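Dipicolinate synthase subunit B (Bacillus halodurans, PDB 3LQK) probably serves, with a partner subunit, in making dipicolinate, the compound stored in bacterial spores, and has the fold of the flavoprotein family. Local coordinates at residues M3-K8 / A182-Q187; P26-L31 / N61-I66; P70-M75 / E79-K84; C89-P94 / E178-A183. All blocks are in the same frame, centred on the assembly; numbering follows the deposited sequence.

The chain starts in contact 1, whose first segment, 3-8, runs up to the opening strand 9-13 and meets 182-187 at the far end of the chain, so this contact closes a loop of nearly the whole protein. Contacts 2, 3 and 4 all begin within that loop. Contact 2 closes a short one between helices 25-33 and 58-66; contact 3 follows in series, closed across the single short helix 75-78, and touches contact 2 through I71 on I63. Contact 4 opens last, at strand 89-95, and finishes on helix 176-184, which it shares with contact 1. I180 and L31 join contacts 4 and 2, and F5 touches both residues.

Contact 1: M3-K8 / A182-Q187; sequences MNFAGK and AALRGQ
F5 and L184 approach with their CA atoms 10.0 Å apart, a loop running past the last turn of a helix, so only side chains bridge the distance. L184 does the reaching: its CD1 stands anti to CA (chi2 174°), fully extended from the helix, and arrives at the edge of the F5 ring, close to the ring plane. The nearest ring atom is F5 CE1, 4.1 Å from L184 CD1. On another side of the same methyl lies the K8 chain, with K8 CD 4.3 Å from L184 CD1. F5 and K8 can share one methyl because they are the first and last residues of a type II beta turn, closed by K8 N to F5 O at 2.9 Å, with G7 at positive phi. Just before it N4 makes an Asx turn, OD1 taking the N-H of A6 at 3.2 Å from above its carbonyl plane. The helix carrying L184 stops in a Schellman motif: Q187 N reaches back to A182 O, G186 N to A183 O, and G186 takes the positive phi. Further along, the F5 ring packs on I180 of helix 176-184 and on L34 and A36, ahead of strand 37-41.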
loop_
_atom_site.group_PDB
_atom_site.type_symbol
_atom_site.label_atom_id
_atom_site.label_comp_id
_atom_site.label_asym_id
_atom_site.label_seq_id
_atom_site.Cartn_x
_atom_site.Cartn_y
_atom_site.Cartn_z
HETATM N N MSE A 3 -29.389 -21.574 15.180
HETATM C CA MSE A 3 -28.692 -21.341 13.864
HETATM C C MSE A 3 -29.479 -21.988 12.704
HETATM O O MSE A 3 -29.558 -23.216 12.598
HETATM C CB MSE A 3 -27.274 -21.920 13.939
HETATM C CG MSE A 3 -26.447 -21.774 12.714
HETATM SE SE MSE A 3 -24.491 -21.984 13.050
HETATM C CE MSE A 3 -24.590 -23.727 13.981
ATOM N N ASN A 4 -30.050 -21.166 11.838
ATOM C CA ASN A 4 -30.961 -21.637 10.824
ATOM C C ASN A 4 -30.881 -20.755 9.539
ATOM O O ASN A 4 -31.135 -19.560 9.577
ATOM C CB ASN A 4 -32.373 -21.652 11.427
ATOM C CG ASN A 4 -33.431 -22.035 10.430
ATOM O OD1 ASN A 4 -33.169 -22.772 9.491
ATOM N ND2 ASN A 4 -34.656 -21.533 10.628
ATOM N N PHE A 5 -30.504 -21.360 8.415
ATOM C CA PHE A 5 -30.303 -20.645 7.193
ATOM C C PHE A 5 -31.452 -20.839 6.218
ATOM O O PHE A 5 -31.295 -20.612 5.024
ATOM C CB PHE A 5 -29.014 -21.132 6.540
ATOM C CG PHE A 5 -27.782 -20.878 7.355
ATOM C CD1 PHE A 5 -27.471 -19.598 7.796
ATOM C CD2 PHE A 5 -26.942 -21.896 7.694
ATOM C CE1 PHE A 5 -26.326 -19.361 8.576
ATOM C CE2 PHE A 5 -25.780 -21.650 8.451
ATOM C CZ PHE A 5 -25.480 -20.399 8.882
ATOM N N ALA A 6 -32.590 -21.310 6.714
ATOM C CA ALA A 6 -33.801 -21.444 5.905
ATOM C C ALA A 6 -34.073 -20.213 5.048
ATOM O O ALA A 6 -34.124 -19.112 5.548
ATOM C CB ALA A 6 -35.069 -21.743 6.839
ATOM N N GLY A 7 -34.241 -20.391 3.752
ATOM C CA GLY A 7 -34.546 -19.227 2.897
ATOM C C GLY A 7 -33.320 -18.465 2.424
ATOM O O GLY A 7 -33.451 -17.463 1.703
ATOM N N LYS A 8 -32.129 -18.880 2.837
ATOM C CA LYS A 8 -30.938 -18.092 2.530
ATOM C C LYS A 8 -30.216 -18.702 1.346
ATOM O O LYS A 8 -30.083 -19.932 1.249
ATOM C CB LYS A 8 -29.978 -18.031 3.704
ATOM C CG LYS A 8 -30.598 -17.560 5.053
ATOM C CD LYS A 8 -30.657 -16.038 5.137
ATOM C CE LYS A 8 -31.430 -15.592 6.370
ATOM N NZ LYS A 8 -31.767 -14.158 6.140
ATOM N N ALA A 182 -22.672 -14.958 11.935
ATOM C CA ALA A 182 -22.267 -13.671 12.455
ATOM C C ALA A 182 -22.145 -12.655 11.301
ATOM O O ALA A 182 -22.541 -11.469 11.449
ATOM C CB ALA A 182 -20.983 -13.756 13.279
ATOM N N ALA A 183 -21.637 -13.097 10.166
ATOM C CA ALA A 183 -21.536 -12.193 9.007
ATOM C C ALA A 183 -22.897 -11.649 8.550
ATOM O O ALA A 183 -23.002 -10.529 8.057
ATOM C CB ALA A 183 -20.867 -12.894 7.828
ATOM N N LEU A 184 -23.906 -12.494 8.586
ATOM C CA LEU A 184 -25.250 -12.073 8.173
ATOM C C LEU A 184 -25.776 -10.966 9.116
ATOM O O LEU A 184 -26.581 -10.172 8.725
ATOM C CB LEU A 184 -26.225 -13.257 8.167
ATOM C CG LEU A 184 -26.042 -14.307 7.068
ATOM C CD1 LEU A 184 -27.003 -15.466 7.319
ATOM C CD2 LEU A 184 -26.265 -13.631 5.690
ATOM N N ARG A 185 -25.273 -10.896 10.346
ATOM C CA ARG A 185 -25.603 -9.766 11.273
ATOM C C ARG A 185 -24.596 -8.620 11.187
ATOM O O ARG A 185 -24.584 -7.737 12.017
ATOM C CB ARG A 185 -25.542 -10.268 12.712
ATOM C CG ARG A 185 -26.727 -11.045 13.156
ATOM C CD ARG A 185 -26.587 -11.335 14.692
ATOM N NE ARG A 185 -25.736 -12.499 14.954
ATOM C CZ ARG A 185 -24.492 -12.510 15.464
ATOM N NH1 ARG A 185 -23.844 -11.376 15.793
ATOM N NH2 ARG A 185 -23.870 -13.693 15.631
ATOM N N GLY A 186 -23.679 -8.668 10.251
ATOM C CA GLY A 186 -22.723 -7.604 10.153
ATOM C C GLY A 186 -21.552 -7.738 11.097
ATOM O O GLY A 186 -20.892 -6.763 11.344
ATOM N N GLN A 187 -21.253 -8.943 11.578
ATOM C CA GLN A 187 -20.184 -9.129 12.581
ATOM C C GLN A 187 -19.170 -10.196 12.150
ATOM O O GLN A 187 -19.545 -11.208 11.507
ATOM C CB GLN A 187 -20.768 -9.590 13.954
ATOM C CG GLN A 187 -21.858 -8.737 14.597
ATOM C CD GLN A 187 -21.407 -7.302 14.872
ATOM O OE1 GLN A 187 -20.209 -7.026 15.016
ATOM N NE2 GLN A 187 -22.374 -6.363 14.932
#

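Contact 2: P26-L31 / N61-I66; sequences PQMERL and NKIKQI
E29 OE1 takes a hydrogen bond from a water at 2.8 Å, and the same water donates to I66 O at 2.9 Å, joining a side chain of one helix to the last turn of the other. The carboxylate gets there by a bend at chi2 (72°), which lays OE1 over the I66 side chain, 3.7 Å from I66 CG2. A second carboxylate, that of E33, stands close to E29 OE2, and this may raise the proton affinity of the pair. The rest of the contact is apolar. I66 CG2 settles between the two neighbouring residues of the facing helix, 3.7 Å from E29 CA and 3.9 Å from M28 CG. The M28 chain, a selenomethionine, runs out extended from the helix, which brings SE to 4.2 Å from I63 CG2, one helical turn before I66; the bend at chi3 turns only the terminal methyl. An alanine in place of I66 would probably open a gap beside M28 CG and strip the E29 chain of its apolar support. The segments run nearly parallel, 14° apart, with axes 10.0 Å from each other. Beneath them is strand 37-41, where M28 touches V38 and I63 touches P40; at the flank of helix 25-33 away from I66, Q27 and R30 pack on P177 of helix 176-184.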
loop_
_atom_site.group_PDB
_atom_site.type_symbol
_atom_site.label_atom_id
_atom_site.label_comp_id
_atom_site.label_asym_id
_atom_site.label_seq_id
_atom_site.Cartn_x
_atom_site.Cartn_y
_atom_site.Cartn_z
ATOM N N PRO A 26 -17.892 -31.214 3.324
ATOM C CA PRO A 26 -18.750 -31.505 4.475
ATOM C C PRO A 26 -19.398 -30.228 5.046
ATOM O O PRO A 26 -20.522 -30.292 5.622
ATOM C CB PRO A 26 -17.790 -32.149 5.482
ATOM C CG PRO A 26 -16.673 -32.736 4.618
ATOM C CD PRO A 26 -16.539 -31.757 3.490
ATOM N N GLN A 27 -18.721 -29.084 4.898
ATOM C CA GLN A 27 -19.319 -27.823 5.387
ATOM C C GLN A 27 -20.388 -27.325 4.423
ATOM O O GLN A 27 -21.428 -26.778 4.856
ATOM C CB GLN A 27 -18.261 -26.757 5.607
ATOM C CG GLN A 27 -17.210 -27.138 6.614
ATOM C CD GLN A 27 -17.819 -27.655 7.897
ATOM O OE1 GLN A 27 -18.804 -27.103 8.426
ATOM N NE2 GLN A 27 -17.262 -28.735 8.396
HETATM N N MSE A 28 -20.161 -27.546 3.122
HETATM C CA MSE A 28 -21.216 -27.247 2.142
HETATM C C MSE A 28 -22.488 -28.066 2.460
HETATM O O MSE A 28 -23.618 -27.576 2.395
HETATM C CB MSE A 28 -20.715 -27.551 0.727
HETATM C CG MSE A 28 -21.662 -27.110 -0.334
HETATM SE SE MSE A 28 -21.206 -27.657 -2.145
HETATM C CE MSE A 28 -19.567 -26.616 -2.359
ATOM N N GLU A 29 -22.276 -29.328 2.792
ATOM C CA GLU A 29 -23.354 -30.215 3.136
ATOM C C GLU A 29 -24.103 -29.758 4.416
ATOM O O GLU A 29 -25.343 -29.725 4.425
ATOM C CB GLU A 29 -22.828 -31.663 3.235
ATOM C CG GLU A 29 -23.800 -32.596 4.028
ATOM C CD GLU A 29 -25.078 -32.946 3.274
ATOM O OE1 GLU A 29 -25.105 -32.709 2.042
ATOM O OE2 GLU A 29 -26.050 -33.506 3.919
ATOM N N ARG A 30 -23.384 -29.341 5.459
ATOM C CA ARG A 30 -24.042 -28.765 6.641
ATOM C C ARG A 30 -24.905 -27.551 6.332
ATOM O O ARG A 30 -25.957 -27.367 6.938
ATOM C CB ARG A 30 -23.050 -28.257 7.687
ATOM C CG ARG A 30 -22.692 -29.187 8.730
ATOM C CD ARG A 30 -21.501 -28.657 9.527
ATOM N NE ARG A 30 -21.904 -27.945 10.744
ATOM C CZ ARG A 30 -21.085 -27.203 11.480
ATOM N NH1 ARG A 30 -19.800 -27.017 11.105
ATOM N NH2 ARG A 30 -21.543 -26.675 12.591
ATOM N N LEU A 31 -24.436 -26.664 5.470
ATOM C CA LEU A 31 -25.262 -25.502 5.151
ATOM C C LEU A 31 -26.579 -25.954 4.531
ATOM O O LEU A 31 -27.598 -25.418 4.874
ATOM C CB LEU A 31 -24.545 -24.533 4.208
ATOM C CG LEU A 31 -23.245 -23.880 4.643
ATOM C CD1 LEU A 31 -22.761 -22.891 3.525
ATOM C CD2 LEU A 31 -23.528 -23.203 5.993
ATOM N N ASN A 61 -18.835 -34.775 -8.873
ATOM C CA ASN A 61 -19.916 -35.668 -8.482
ATOM C C ASN A 61 -20.362 -35.385 -7.025
ATOM O O ASN A 61 -21.572 -35.308 -6.733
ATOM C CB ASN A 61 -19.513 -37.154 -8.657
ATOM C CG ASN A 61 -19.055 -37.482 -10.103
ATOM O OD1 ASN A 61 -19.515 -36.855 -11.077
ATOM N ND2 ASN A 61 -18.126 -38.452 -10.245
ATOM N N LYS A 62 -19.388 -35.240 -6.115
ATOM C CA LYS A 62 -19.699 -34.948 -4.708
ATOM C C LYS A 62 -20.482 -33.648 -4.515
ATOM O O LYS A 62 -21.497 -33.628 -3.836
ATOM C CB LYS A 62 -18.431 -34.922 -3.861
ATOM C CG LYS A 62 -17.656 -36.279 -3.843
ATOM C CD LYS A 62 -16.821 -36.513 -2.572
ATOM C CE LYS A 62 -16.330 -37.975 -2.520
ATOM N NZ LYS A 62 -15.129 -38.117 -1.647
ATOM N N ILE A 63 -20.081 -32.584 -5.200
ATOM C CA ILE A 63 -20.876 -31.333 -5.179
ATOM C C ILE A 63 -22.306 -31.599 -5.636
ATOM O O ILE A 63 -23.276 -31.164 -4.992
ATOM C CB ILE A 63 -20.194 -30.233 -6.033
ATOM C CG1 ILE A 63 -18.858 -29.852 -5.389
ATOM C CG2 ILE A 63 -21.066 -29.013 -6.165
ATOM C CD1 ILE A 63 -18.013 -28.984 -6.253
ATOM N N LYS A 64 -22.433 -32.367 -6.721
ATOM C CA LYS A 64 -23.756 -32.652 -7.317
ATOM C C LYS A 64 -24.656 -33.499 -6.418
ATOM O O LYS A 64 -25.856 -33.400 -6.521
ATOM C CB LYS A 64 -23.639 -33.260 -8.710
ATOM C CG LYS A 64 -23.285 -32.159 -9.771
ATOM C CD LYS A 64 -23.093 -32.818 -11.169
ATOM C CE LYS A 64 -23.316 -31.835 -12.391
ATOM N NZ LYS A 64 -24.272 -32.471 -13.450
ATOM N N GLN A 65 -24.056 -34.253 -5.503
ATOM C CA GLN A 65 -24.770 -35.018 -4.480
ATOM C C GLN A 65 -25.201 -34.138 -3.304
ATOM O O GLN A 65 -26.089 -34.526 -2.592
ATOM C CB GLN A 65 -23.888 -36.138 -3.867
ATOM C CG GLN A 65 -23.763 -37.398 -4.691
ATOM C CD GLN A 65 -22.599 -38.350 -4.217
ATOM O OE1 GLN A 65 -21.809 -38.075 -3.248
ATOM N NE2 GLN A 65 -22.474 -39.454 -4.940
ATOM N N ILE A 66 -24.521 -33.019 -3.073
ATOM C CA ILE A 66 -24.850 -32.104 -1.991
ATOM C C ILE A 66 -25.942 -31.105 -2.390
ATOM O O ILE A 66 -26.860 -30.841 -1.611
ATOM C CB ILE A 66 -23.564 -31.384 -1.470
ATOM C CG1 ILE A 66 -22.655 -32.418 -0.769
ATOM C CG2 ILE A 66 -23.929 -30.268 -0.509
ATOM C CD1 ILE A 66 -21.168 -31.990 -0.603
HETATM O O HOH W 1 -27.618 -32.341 0.796
#

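Contact 3: P70-M75 / E79-K84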
loop_
_atom_site.group_PDB
_atom_site.type_symbol
_atom_site.label_atom_id
_atom_site.label_comp_id
_atom_site.label_asym_id
_atom_site.label_seq_id
_atom_site.Cartn_x
_atom_site.Cartn_y
_atom_site.Cartn_z
ATOM N N PRO A 70 -27.094 -25.404 -10.217
ATOM C CA PRO A 70 -26.029 -25.438 -11.219
ATOM C C PRO A 70 -24.718 -24.776 -10.737
ATOM O O PRO A 70 -24.730 -23.666 -10.140
ATOM C CB PRO A 70 -26.623 -24.658 -12.391
ATOM C CG PRO A 70 -28.068 -24.821 -12.246
ATOM C CD PRO A 70 -28.329 -24.823 -10.771
ATOM N N ILE A 71 -23.612 -25.482 -10.987
ATOM C CA ILE A 71 -22.275 -25.032 -10.668
ATOM C C ILE A 71 -21.930 -23.817 -11.540
ATOM O O ILE A 71 -22.075 -23.847 -12.752
ATOM C CB ILE A 71 -21.290 -26.174 -10.933
ATOM C CG1 ILE A 71 -21.620 -27.319 -9.950
ATOM C CG2 ILE A 71 -19.798 -25.678 -10.800
ATOM C CD1 ILE A 71 -20.762 -28.538 -10.043
ATOM N N VAL A 72 -21.553 -22.713 -10.914
ATOM C CA VAL A 72 -21.209 -21.521 -11.655
ATOM C C VAL A 72 -19.719 -21.607 -11.973
ATOM O O VAL A 72 -18.861 -21.440 -11.089
ATOM C CB VAL A 72 -21.530 -20.258 -10.867
ATOM C CG1 VAL A 72 -21.129 -19.058 -11.659
ATOM C CG2 VAL A 72 -23.015 -20.190 -10.481
ATOM N N ASP A 73 -19.422 -21.873 -13.238
ATOM C CA ASP A 73 -18.084 -22.107 -13.692
ATOM C C ASP A 73 -17.628 -21.198 -14.828
ATOM O O ASP A 73 -16.672 -21.512 -15.487
ATOM C CB ASP A 73 -17.934 -23.553 -14.114
ATOM C CG ASP A 73 -18.804 -23.933 -15.313
ATOM O OD1 ASP A 73 -19.697 -23.153 -15.722
ATOM O OD2 ASP A 73 -18.574 -25.058 -15.828
ATOM N N SER A 74 -18.282 -20.041 -14.999
ATOM C CA SER A 74 -17.937 -19.093 -16.060
ATOM C C SER A 74 -18.328 -17.697 -15.594
ATOM O O SER A 74 -19.194 -17.555 -14.707
ATOM C CB SER A 74 -18.722 -19.412 -17.341
ATOM O OG SER A 74 -20.109 -19.133 -17.150
HETATM N N MSE A 75 -17.723 -16.683 -16.210
HETATM C CA MSE A 75 -18.031 -15.296 -15.905
HETATM C C MSE A 75 -19.469 -14.961 -16.231
HETATM O O MSE A 75 -20.117 -14.300 -15.444
HETATM C CB MSE A 75 -17.102 -14.304 -16.645
HETATM C CG MSE A 75 -15.611 -14.493 -16.431
HETATM SE SE MSE A 75 -15.205 -14.522 -14.506
HETATM C CE MSE A 75 -14.544 -12.679 -14.291
ATOM N N GLU A 79 -22.093 -13.471 -13.296
ATOM C CA GLU A 79 -22.470 -12.061 -13.307
ATOM C C GLU A 79 -23.892 -11.704 -12.817
ATOM O O GLU A 79 -24.081 -10.660 -12.171
ATOM C CB GLU A 79 -22.198 -11.492 -14.710
ATOM C CG GLU A 79 -22.401 -9.969 -14.842
ATOM C CD GLU A 79 -23.886 -9.569 -15.059
ATOM O OE1 GLU A 79 -24.742 -10.451 -15.405
ATOM O OE2 GLU A 79 -24.183 -8.364 -14.818
ATOM N N PRO A 80 -24.895 -12.530 -13.142
ATOM C CA PRO A 80 -26.263 -12.271 -12.674
ATOM C C PRO A 80 -26.455 -12.310 -11.184
ATOM O O PRO A 80 -27.449 -11.805 -10.715
ATOM C CB PRO A 80 -27.081 -13.382 -13.293
ATOM C CG PRO A 80 -26.256 -13.751 -14.558
ATOM C CD PRO A 80 -24.832 -13.648 -14.091
ATOM N N PHE A 81 -25.522 -12.907 -10.443
ATOM C CA PHE A 81 -25.564 -12.822 -8.964
ATOM C C PHE A 81 -25.396 -11.414 -8.372
ATOM O O PHE A 81 -25.542 -11.255 -7.166
ATOM C CB PHE A 81 -24.607 -13.807 -8.332
ATOM C CG PHE A 81 -24.987 -15.198 -8.608
ATOM C CD1 PHE A 81 -25.808 -15.893 -7.736
ATOM C CD2 PHE A 81 -24.622 -15.808 -9.806
ATOM C CE1 PHE A 81 -26.221 -17.205 -8.035
ATOM C CE2 PHE A 81 -25.005 -17.115 -10.104
ATOM C CZ PHE A 81 -25.787 -17.824 -9.199
ATOM N N GLY A 82 -25.131 -10.416 -9.225
ATOM C CA GLY A 82 -25.233 -9.008 -8.857
ATOM C C GLY A 82 -26.662 -8.502 -8.997
ATOM O O GLY A 82 -27.350 -8.331 -8.002
ATOM N N PRO A 83 -27.097 -8.246 -10.239
ATOM C CA PRO A 83 -28.394 -7.595 -10.425
ATOM C C PRO A 83 -29.649 -8.501 -10.403
ATOM O O PRO A 83 -30.717 -7.996 -10.049
ATOM C CB PRO A 83 -28.241 -6.915 -11.793
ATOM C CG PRO A 83 -27.194 -7.674 -12.502
ATOM C CD PRO A 83 -26.232 -8.081 -11.428
ATOM N N LYS A 84 -29.532 -9.795 -10.743
ATOM C CA LYS A 84 -30.721 -10.655 -10.940
ATOM C C LYS A 84 -31.001 -11.613 -9.819
ATOM O O LYS A 84 -32.139 -11.696 -9.396
ATOM C CB LYS A 84 -30.610 -11.494 -12.229
ATOM C CG LYS A 84 -31.745 -11.190 -13.238
ATOM C CD LYS A 84 -31.665 -12.048 -14.558
ATOM C CE LYS A 84 -32.318 -11.244 -15.780
ATOM N NZ LYS A 84 -32.227 -11.863 -17.172
#
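V72 and F81 point at each other from opposite directions, each with its CB directed toward the other segment. One methyl does the touching: V72 CG2 comes to 3.7 Å from F81 CE2 and 3.9 Å from F81 CZ, meeting the far end of the ring at a slant. The torsion of V72 explains which branch is used. With CG1 anti to the backbone N (chi1 179°), CG2 lies beside that N and is the methyl presented to the phenyl group. F81 also stacks edge-to-face with F41, which probably helps to hold the ring that the valine meets. The polar half of the contact sits at the other end, where E79 N donates to M75 O over 3.0 Å, an i to i+4 backbone bond spanning the short helix 75-78. E79 CB also rests 3.6 Å from M75 O, but the rest of that side chain bends off at chi2 and leads away; a phosphate ion, probably from the crystallisation liquor, is bound about 3 Å from it. At the front of the helix S74 is the N-cap, its OG accepting from K77 N, while D73 forms a salt bridge to K77 NZ. Segment 70-75 runs alongside the end of strand 37-41, with V72 in backbone hydrogen bonds to P40 and V42, and F81 touches T39 of that strand. M75 packs on M114 of helix 111-121, and G82 O is bonded by N122 ND2, just past the same helix.

Contact 4: C89-P94 / E178-A183; sequences CMVIAP and ETIEAA
C89 comes first along the strand and turns its side chain to I180 of the helix. Its SG is anti to the backbone N (chi1 178°), which carries the sulfur out toward the helix until it lies 3.9 Å from I180 CG2. M90 follows and points the other way, packing on V112 and T119 of helix 111-121. V91 returns to the helix 176-184 side: V91 CG2 presses on I180 CD1 at 3.3 Å, tighter than usual van der Waals contact, and lies 4.1 Å from I180 CG1. The two side chains cross at about a right angle. I180 thus serves both strand residues with separate branches, the short methyl CG2 for the cysteine and the CG1-CD1 arm for the valine, the arm being extended (chi2 -174°) so that its end reaches V91. I92 alternates back to V112 and A116. At P94, which follows a cis peptide bond, the chain turns a corner and its O accepts a hydrogen bond from T15 OG1. All three touching residues are buried and no hydrogen bond crosses, so the contact is pure apolar packing of a helix on a sheet. This is the layered alpha/beta arrangement of a Rossmann-like fold: strand 89-95 lies parallel between strands 9-13 and 126-132, bonded through its backbone to both. Helix 176-184 covers one face of this sheet, T179 and A183 touching V127 of the neighbouring strand, and helix 111-121 covers the other.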
loop_
_atom_site.group_PDB
_atom_site.type_symbol
_atom_site.label_atom_id
_atom_site.label_comp_id
_atom_site.label_asym_id
_atom_site.label_seq_id
_atom_site.Cartn_x
_atom_site.Cartn_y
_atom_site.Cartn_z
ATOM N N CYS A 89 -25.058 -14.338 0.987
ATOM C CA CYS A 89 -23.703 -14.416 1.433
ATOM C C CYS A 89 -22.915 -15.229 0.443
ATOM O O CYS A 89 -23.402 -16.216 -0.122
ATOM C CB CYS A 89 -23.671 -15.108 2.816
ATOM S SG CYS A 89 -21.982 -15.355 3.563
HETATM N N MSE A 90 -21.664 -14.856 0.271
HETATM C CA MSE A 90 -20.784 -15.614 -0.555
HETATM C C MSE A 90 -19.667 -16.133 0.313
HETATM O O MSE A 90 -19.032 -15.354 1.036
HETATM C CB MSE A 90 -20.220 -14.699 -1.644
HETATM C CG MSE A 90 -19.158 -15.316 -2.541
HETATM SE SE MSE A 90 -19.888 -16.509 -3.870
HETATM C CE MSE A 90 -18.258 -17.383 -4.324
ATOM N N VAL A 91 -19.376 -17.419 0.210
ATOM C CA VAL A 91 -18.253 -18.041 0.904
ATOM C C VAL A 91 -17.190 -18.371 -0.123
ATOM O O VAL A 91 -17.513 -18.831 -1.225
ATOM C CB VAL A 91 -18.724 -19.397 1.562
ATOM C CG1 VAL A 91 -17.594 -20.075 2.345
ATOM C CG2 VAL A 91 -19.920 -19.158 2.495
ATOM N N ILE A 92 -15.917 -18.161 0.216
ATOM C CA ILE A 92 -14.796 -18.654 -0.569
ATOM C C ILE A 92 -13.948 -19.482 0.355
ATOM O O ILE A 92 -13.282 -18.959 1.286
ATOM C CB ILE A 92 -13.909 -17.545 -1.126
ATOM C CG1 ILE A 92 -14.726 -16.458 -1.883
ATOM C CG2 ILE A 92 -12.796 -18.114 -2.046
ATOM C CD1 ILE A 92 -13.818 -15.284 -2.323
ATOM N N ALA A 93 -14.024 -20.795 0.152
ATOM C CA ALA A 93 -13.258 -21.714 0.940
ATOM C C ALA A 93 -12.989 -23.019 0.207
ATOM O O ALA A 93 -13.908 -23.627 -0.311
ATOM C CB ALA A 93 -13.945 -21.960 2.283
ATOM N N PRO A 94 -11.718 -23.461 0.160
ATOM C CA PRO A 94 -10.513 -22.787 0.626
ATOM C C PRO A 94 -10.223 -21.603 -0.249
ATOM O O PRO A 94 -10.616 -21.605 -1.474
ATOM C CB PRO A 94 -9.404 -23.877 0.488
ATOM C CG PRO A 94 -9.892 -24.778 -0.532
ATOM C CD PRO A 94 -11.397 -24.765 -0.473
ATOM N N GLU A 178 -20.987 -20.901 11.727
ATOM C CA GLU A 178 -20.980 -19.856 12.731
ATOM C C GLU A 178 -20.478 -18.526 12.157
ATOM O O GLU A 178 -21.025 -17.477 12.485
ATOM C CB GLU A 178 -20.049 -20.266 13.887
ATOM C CG GLU A 178 -20.549 -21.420 14.739
ATOM C CD GLU A 178 -20.257 -22.888 14.206
ATOM O OE1 GLU A 178 -19.744 -23.077 13.067
ATOM O OE2 GLU A 178 -20.615 -23.870 14.971
ATOM N N THR A 179 -19.438 -18.570 11.325
ATOM C CA THR A 179 -18.910 -17.368 10.682
ATOM C C THR A 179 -19.950 -16.763 9.766
ATOM O O THR A 179 -20.148 -15.538 9.731
ATOM C CB THR A 179 -17.606 -17.660 9.951
ATOM O OG1 THR A 179 -16.689 -18.277 10.888
ATOM C CG2 THR A 179 -16.952 -16.402 9.335
ATOM N N ILE A 180 -20.677 -17.600 9.042
ATOM C CA ILE A 180 -21.765 -17.070 8.179
ATOM C C ILE A 180 -22.838 -16.416 9.063
ATOM O O ILE A 180 -23.303 -15.311 8.761
ATOM C CB ILE A 180 -22.417 -18.159 7.228
ATOM C CG1 ILE A 180 -21.349 -18.722 6.284
ATOM C CG2 ILE A 180 -23.580 -17.541 6.395
ATOM C CD1 ILE A 180 -21.794 -19.684 5.197
ATOM N N GLU A 181 -23.215 -17.088 10.136
ATOM C CA GLU A 181 -24.271 -16.549 10.990
ATOM C C GLU A 181 -23.921 -15.150 11.540
ATOM O O GLU A 181 -24.792 -14.248 11.590
ATOM C CB GLU A 181 -24.541 -17.470 12.143
ATOM C CG GLU A 181 -25.768 -17.128 12.931
ATOM C CD GLU A 181 -25.725 -17.632 14.402
ATOM O OE1 GLU A 181 -26.517 -17.093 15.232
ATOM O OE2 GLU A 181 -24.909 -18.551 14.742
ATOM N N ALA A 182 -22.672 -14.958 11.935
ATOM C CA ALA A 182 -22.267 -13.671 12.455
ATOM C C ALA A 182 -22.145 -12.655 11.301
ATOM O O ALA A 182 -22.541 -11.469 11.449
ATOM C CB ALA A 182 -20.983 -13.756 13.279
ATOM N N ALA A 183 -21.637 -13.097 10.166
ATOM C CA ALA A 183 -21.536 -12.193 9.007
ATOM C C ALA A 183 -22.897 -11.649 8.550
ATOM O O ALA A 183 -23.002 -10.529 8.057
ATOM C CB ALA A 183 -20.867 -12.894 7.828
#